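Local coordinates for fosfomycin resistance protein FosX (Mesorhizobium loti, PDB 1R9C), which catalyses the hydration of the antibiotic fosfomycin, using manganese as its cofactor, and thereby confers resistance to the drug, at residues G24-R29 and I107-D112; R20-V25 and I52-M57. All coordinates share one frame; numbering follows the deposited sequence.

Contact 1 (G24-R29 and I107-D112)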
# COMPACT_ATOMS: atom_id res chain seq x y z
N GLY A 24 8.70 15.42 -2.70
CA GLY A 24 10.08 15.59 -2.28
C GLY A 24 10.82 14.26 -2.30
O GLY A 24 11.96 14.20 -2.77
N VAL A 25 10.18 13.20 -1.80
CA VAL A 25 10.84 11.90 -1.70
C VAL A 25 10.71 11.10 -2.99
O VAL A 25 11.70 10.58 -3.48
CB VAL A 25 10.38 11.05 -0.48
CG1 VAL A 25 11.16 9.76 -0.40
CG2 VAL A 25 10.60 11.77 0.80
N PHE A 26 9.50 11.03 -3.56
CA PHE A 26 9.28 10.12 -4.68
C PHE A 26 9.18 10.78 -6.04
O PHE A 26 8.99 10.08 -7.02
CB PHE A 26 8.04 9.23 -4.45
CG PHE A 26 7.99 8.53 -3.12
CD1 PHE A 26 7.16 9.00 -2.11
CD2 PHE A 26 8.68 7.34 -2.89
CE1 PHE A 26 7.07 8.32 -0.87
CE2 PHE A 26 8.60 6.68 -1.65
CZ PHE A 26 7.78 7.16 -0.65
N ASP A 27 9.29 12.11 -6.11
CA ASP A 27 8.95 12.85 -7.31
C ASP A 27 7.52 12.54 -7.78
O ASP A 27 7.25 12.47 -8.96
CB ASP A 27 9.98 12.63 -8.43
CG ASP A 27 10.22 13.87 -9.26
OD1 ASP A 27 9.72 14.98 -8.90
OD2 ASP A 27 10.92 13.84 -10.30
N ALA A 28 6.61 12.33 -6.83
CA ALA A 28 5.21 12.14 -7.18
C ALA A 28 4.70 13.34 -7.98
O ALA A 28 5.09 14.46 -7.70
CB ALA A 28 4.38 11.99 -5.92
N ARG A 29 3.80 13.08 -8.93
CA ARG A 29 3.16 14.09 -9.77
C ARG A 29 1.67 14.16 -9.37
O ARG A 29 0.97 13.14 -9.41
CB ARG A 29 3.31 13.70 -11.26
CG ARG A 29 2.68 14.66 -12.27
CD ARG A 29 2.49 14.08 -13.70
NE ARG A 29 1.12 14.26 -14.19
CZ ARG A 29 0.54 15.44 -14.46
NH1 ARG A 29 1.20 16.58 -14.32
NH2 ARG A 29 -0.73 15.47 -14.87
N ILE A 107 16.38 2.38 3.27
CA ILE A 107 16.09 3.54 4.11
C ILE A 107 14.63 3.36 4.57
O ILE A 107 13.74 3.16 3.72
CB ILE A 107 16.22 4.84 3.27
CG1 ILE A 107 17.62 5.00 2.70
CG2 ILE A 107 15.80 6.09 4.09
CD1 ILE A 107 17.64 5.74 1.36
N TYR A 108 14.37 3.43 5.88
CA TYR A 108 12.98 3.40 6.36
C TYR A 108 12.72 4.74 7.01
O TYR A 108 13.54 5.20 7.78
CB TYR A 108 12.75 2.34 7.42
CG TYR A 108 12.98 0.92 6.99
CD1 TYR A 108 14.26 0.39 7.02
CD2 TYR A 108 11.93 0.09 6.59
CE1 TYR A 108 14.51 -0.90 6.63
CE2 TYR A 108 12.19 -1.25 6.22
CZ TYR A 108 13.48 -1.72 6.23
OH TYR A 108 13.80 -3.01 5.88
N PHE A 109 11.59 5.35 6.68
CA PHE A 109 11.24 6.67 7.18
C PHE A 109 9.72 6.71 7.40
O PHE A 109 9.01 5.80 7.00
CB PHE A 109 11.75 7.77 6.22
CG PHE A 109 10.99 7.86 4.92
CD1 PHE A 109 9.89 8.71 4.79
CD2 PHE A 109 11.38 7.10 3.81
CE1 PHE A 109 9.19 8.77 3.59
CE2 PHE A 109 10.69 7.17 2.61
CZ PHE A 109 9.60 8.02 2.49
N TYR A 110 9.24 7.73 8.11
CA TYR A 110 7.82 7.86 8.41
C TYR A 110 7.39 9.16 7.77
O TYR A 110 8.17 10.12 7.74
CB TYR A 110 7.60 7.97 9.92
CG TYR A 110 8.12 6.78 10.69
CD1 TYR A 110 9.44 6.75 11.11
CD2 TYR A 110 7.32 5.66 10.92
CE1 TYR A 110 9.95 5.68 11.79
CE2 TYR A 110 7.82 4.55 11.58
CZ TYR A 110 9.14 4.59 12.04
OH TYR A 110 9.67 3.53 12.70
N ASP A 111 6.15 9.24 7.29
CA ASP A 111 5.61 10.54 6.90
C ASP A 111 5.11 11.23 8.18
O ASP A 111 5.59 10.91 9.30
CB ASP A 111 4.48 10.34 5.87
CG ASP A 111 3.26 9.64 6.47
OD1 ASP A 111 2.29 9.42 5.74
OD2 ASP A 111 3.18 9.31 7.67
N ASP A 112 4.14 12.15 8.05
CA ASP A 112 3.76 12.94 9.23
C ASP A 112 2.64 12.30 10.03
O ASP A 112 2.16 12.86 11.01
CB ASP A 112 3.32 14.36 8.83
CG ASP A 112 4.47 15.26 8.46
OD1 ASP A 112 5.64 15.04 8.89
OD2 ASP A 112 4.28 16.27 7.74

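Contact 2 (R20-V25 and I52-M57)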
# COMPACT_ATOMS: atom_id res chain seq x y z
N ARG A 20 4.01 17.62 -0.20
CA ARG A 20 5.42 17.97 -0.25
C ARG A 20 6.31 16.74 -0.01
O ARG A 20 7.32 16.56 -0.68
CB ARG A 20 5.74 19.15 0.68
CG ARG A 20 4.90 20.43 0.36
CD ARG A 20 4.82 20.84 -1.16
NE ARG A 20 3.96 22.01 -1.41
CZ ARG A 20 3.44 22.36 -2.60
NH1 ARG A 20 3.68 21.60 -3.68
NH2 ARG A 20 2.67 23.47 -2.72
N ILE A 21 5.91 15.91 0.94
CA ILE A 21 6.58 14.62 1.16
C ILE A 21 6.58 13.75 -0.11
O ILE A 21 7.63 13.28 -0.52
CB ILE A 21 5.96 13.86 2.39
CG1 ILE A 21 6.24 14.66 3.68
CG2 ILE A 21 6.50 12.46 2.47
CD1 ILE A 21 5.39 14.25 4.91
N LEU A 22 5.41 13.54 -0.73
CA LEU A 22 5.36 12.64 -1.87
C LEU A 22 6.14 13.22 -3.05
O LEU A 22 6.78 12.48 -3.80
CB LEU A 22 3.90 12.33 -2.25
CG LEU A 22 3.06 11.55 -1.24
CD1 LEU A 22 1.58 11.61 -1.65
CD2 LEU A 22 3.56 10.09 -1.21
N GLU A 23 6.10 14.54 -3.21
CA GLU A 23 6.85 15.20 -4.27
C GLU A 23 8.36 15.18 -3.97
O GLU A 23 9.18 14.91 -4.86
CB GLU A 23 6.37 16.64 -4.48
CG GLU A 23 4.99 16.71 -5.13
CD GLU A 23 4.45 18.13 -5.22
OE1 GLU A 23 5.09 19.05 -4.67
OE2 GLU A 23 3.39 18.31 -5.83
N GLY A 24 8.70 15.42 -2.70
CA GLY A 24 10.08 15.59 -2.28
C GLY A 24 10.82 14.26 -2.30
O GLY A 24 11.96 14.20 -2.77
N VAL A 25 10.18 13.20 -1.80
CA VAL A 25 10.84 11.90 -1.70
C VAL A 25 10.71 11.10 -2.99
O VAL A 25 11.70 10.58 -3.48
CB VAL A 25 10.38 11.05 -0.48
CG1 VAL A 25 11.16 9.76 -0.40
CG2 VAL A 25 10.60 11.77 0.80
N ILE A 52 2.37 4.28 -10.57
CA ILE A 52 1.70 3.92 -9.31
C ILE A 52 0.76 5.04 -8.86
O ILE A 52 1.17 6.18 -8.69
CB ILE A 52 2.73 3.59 -8.23
CG1 ILE A 52 3.59 2.42 -8.67
CG2 ILE A 52 2.06 3.29 -6.85
CD1 ILE A 52 4.91 2.35 -7.90
N TRP A 53 -0.52 4.69 -8.67
CA TRP A 53 -1.53 5.62 -8.19
C TRP A 53 -1.52 5.63 -6.66
O TRP A 53 -1.76 4.59 -6.03
CB TRP A 53 -2.87 5.13 -8.70
CG TRP A 53 -4.11 5.89 -8.38
CD1 TRP A 53 -4.24 7.12 -7.78
CD2 TRP A 53 -5.44 5.46 -8.69
NE1 TRP A 53 -5.57 7.45 -7.68
CE2 TRP A 53 -6.33 6.47 -8.25
CE3 TRP A 53 -5.96 4.32 -9.32
CZ2 TRP A 53 -7.72 6.36 -8.41
CZ3 TRP A 53 -7.35 4.23 -9.49
CH2 TRP A 53 -8.20 5.24 -9.03
N VAL A 54 -1.22 6.80 -6.09
CA VAL A 54 -1.35 7.04 -4.68
C VAL A 54 -2.47 8.04 -4.47
O VAL A 54 -2.49 9.10 -5.11
CB VAL A 54 -0.05 7.68 -4.09
CG1 VAL A 54 -0.25 8.01 -2.59
CG2 VAL A 54 1.10 6.77 -4.34
N ALA A 55 -3.38 7.72 -3.56
CA ALA A 55 -4.44 8.65 -3.19
C ALA A 55 -4.23 9.07 -1.74
O ALA A 55 -3.94 8.24 -0.90
CB ALA A 55 -5.82 8.00 -3.35
N ILE A 56 -4.39 10.37 -1.46
CA ILE A 56 -4.42 10.84 -0.09
C ILE A 56 -5.72 11.56 0.20
O ILE A 56 -6.27 12.26 -0.68
CB ILE A 56 -3.17 11.70 0.26
CG1 ILE A 56 -3.06 12.97 -0.62
CG2 ILE A 56 -1.88 10.85 0.15
CD1 ILE A 56 -1.91 13.87 -0.23
N MET A 57 -6.21 11.37 1.43
CA MET A 57 -7.42 12.04 1.89
C MET A 57 -7.17 12.62 3.27
O MET A 57 -6.47 12.02 4.06
CB MET A 57 -8.64 11.10 1.90
CG MET A 57 -8.71 10.07 0.74
SD MET A 57 -10.04 8.81 0.99
CE MET A 57 -11.26 9.82 2.04

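Contact 1 (G24-R29 and I107-D112)
V25 and F26, neighbours in the last turn of helix 15-26, both meet F109 of strand 106-110, a worked case of one aromatic ring joining a helix end to a sheet. The contact across the two segments is wholly apolar. V25 CG1 lies 3.7 Å from F109 CZ and 4.0 Å from F109 CE2, while F26 CZ also comes within 3.7 Å of F109 CZ. F109 CZ therefore serves both helix residues, with CE2 adding to the contact with V25. F26 CZ arrives at the edge of that ring, near its plane, whereas V25 CG1 reaches it obliquely. F109 advances from the strand against the two helix side chains.

Packing within the helix end completes the cluster. V25 CG1, anti to the backbone N at chi1 -177°, stands 4.1 Å above the plane of the F26 ring and over its centre, a CH-pi type of placement, so the same methyl bears on both aromatic rings.

Neighbouring parts of the chain close around the group: F109 also packs on V86 of helix 79-89 and on L91, F26 meets F72 and L119, and I2 of the second subunit touches F26. All three residues of the contact are buried. With no hydrogen bond or charge pairing between the segments, their attachment here rests on van der Waals contact and the burial of apolar surface, 107 Å² over both sides.

Contact 2 (R20-V25 and I52-M57)
L22 projects from helix 15-26 toward strand 52-58 and meets V54 and I56, two residues whose side chains emerge from the same side of the strand. The packing is aliphatic, methyl against methyl. L22 CD1 approaches I56 CG2 to 4.0 Å and V54 CG1 to 4.1 Å, each pair tip to tip, so a single leucine branch spans two successive inward positions of the strand. V54 CG1 is brought forward by a chi1 of 176°, which sets it anti to the backbone N. A55, between the two, directs its CB away from the helix.

No hydrogen bond crosses between the segments; within 20-25 the polar bonds belong to the helix. R20 NH1 donates to E23 OE1 at 3.1 Å, forming a salt bridge with an N-H...O angle of 145°. The carboxylate oxygen is met on its syn side and lies in the guanidinium plane, 1° out of it. Backbone bonds from G24 N to R20 O (2.7 Å) and from V25 N to I21 O (2.9 Å) continue the helical pattern.

F47 of strand 44-49 touches both L22 and I56, and F10 of strand 5-12 packs on V54. In chain order, strand 5-12, helix 15-26 and strands 29-33, 44-49 and 52-58 make up a beta-alpha-beta-beta-beta module, and the packing of its helix on its mixed sheet is characteristic of the glyoxalase (vicinal oxygen chelate) fold.

In the fold
Contacts 1 and 2 illustrate how one helix can serve two sheets: their centres lie about 7 Å apart, and both draw on helix 15-26. Contact 2 joins it to the sheet containing strand 52-58, whereas contact 1 joins its end to the sheet containing strand 106-110. They share G24 and V25 and meet directly, A28 N lying 3.0 Å from L22 O in a probable hydrogen bond, with I21 CD1 3.6 Å from D112 OD2. Neither touches the metal: the side chains of F109 and V54 are each about 11 Å from a bound manganese ion. The F109 side chain is about 7 Å from that of the manganese ligand E118, and that of I56 about 6 Å from that of E44, the probable proton acceptor.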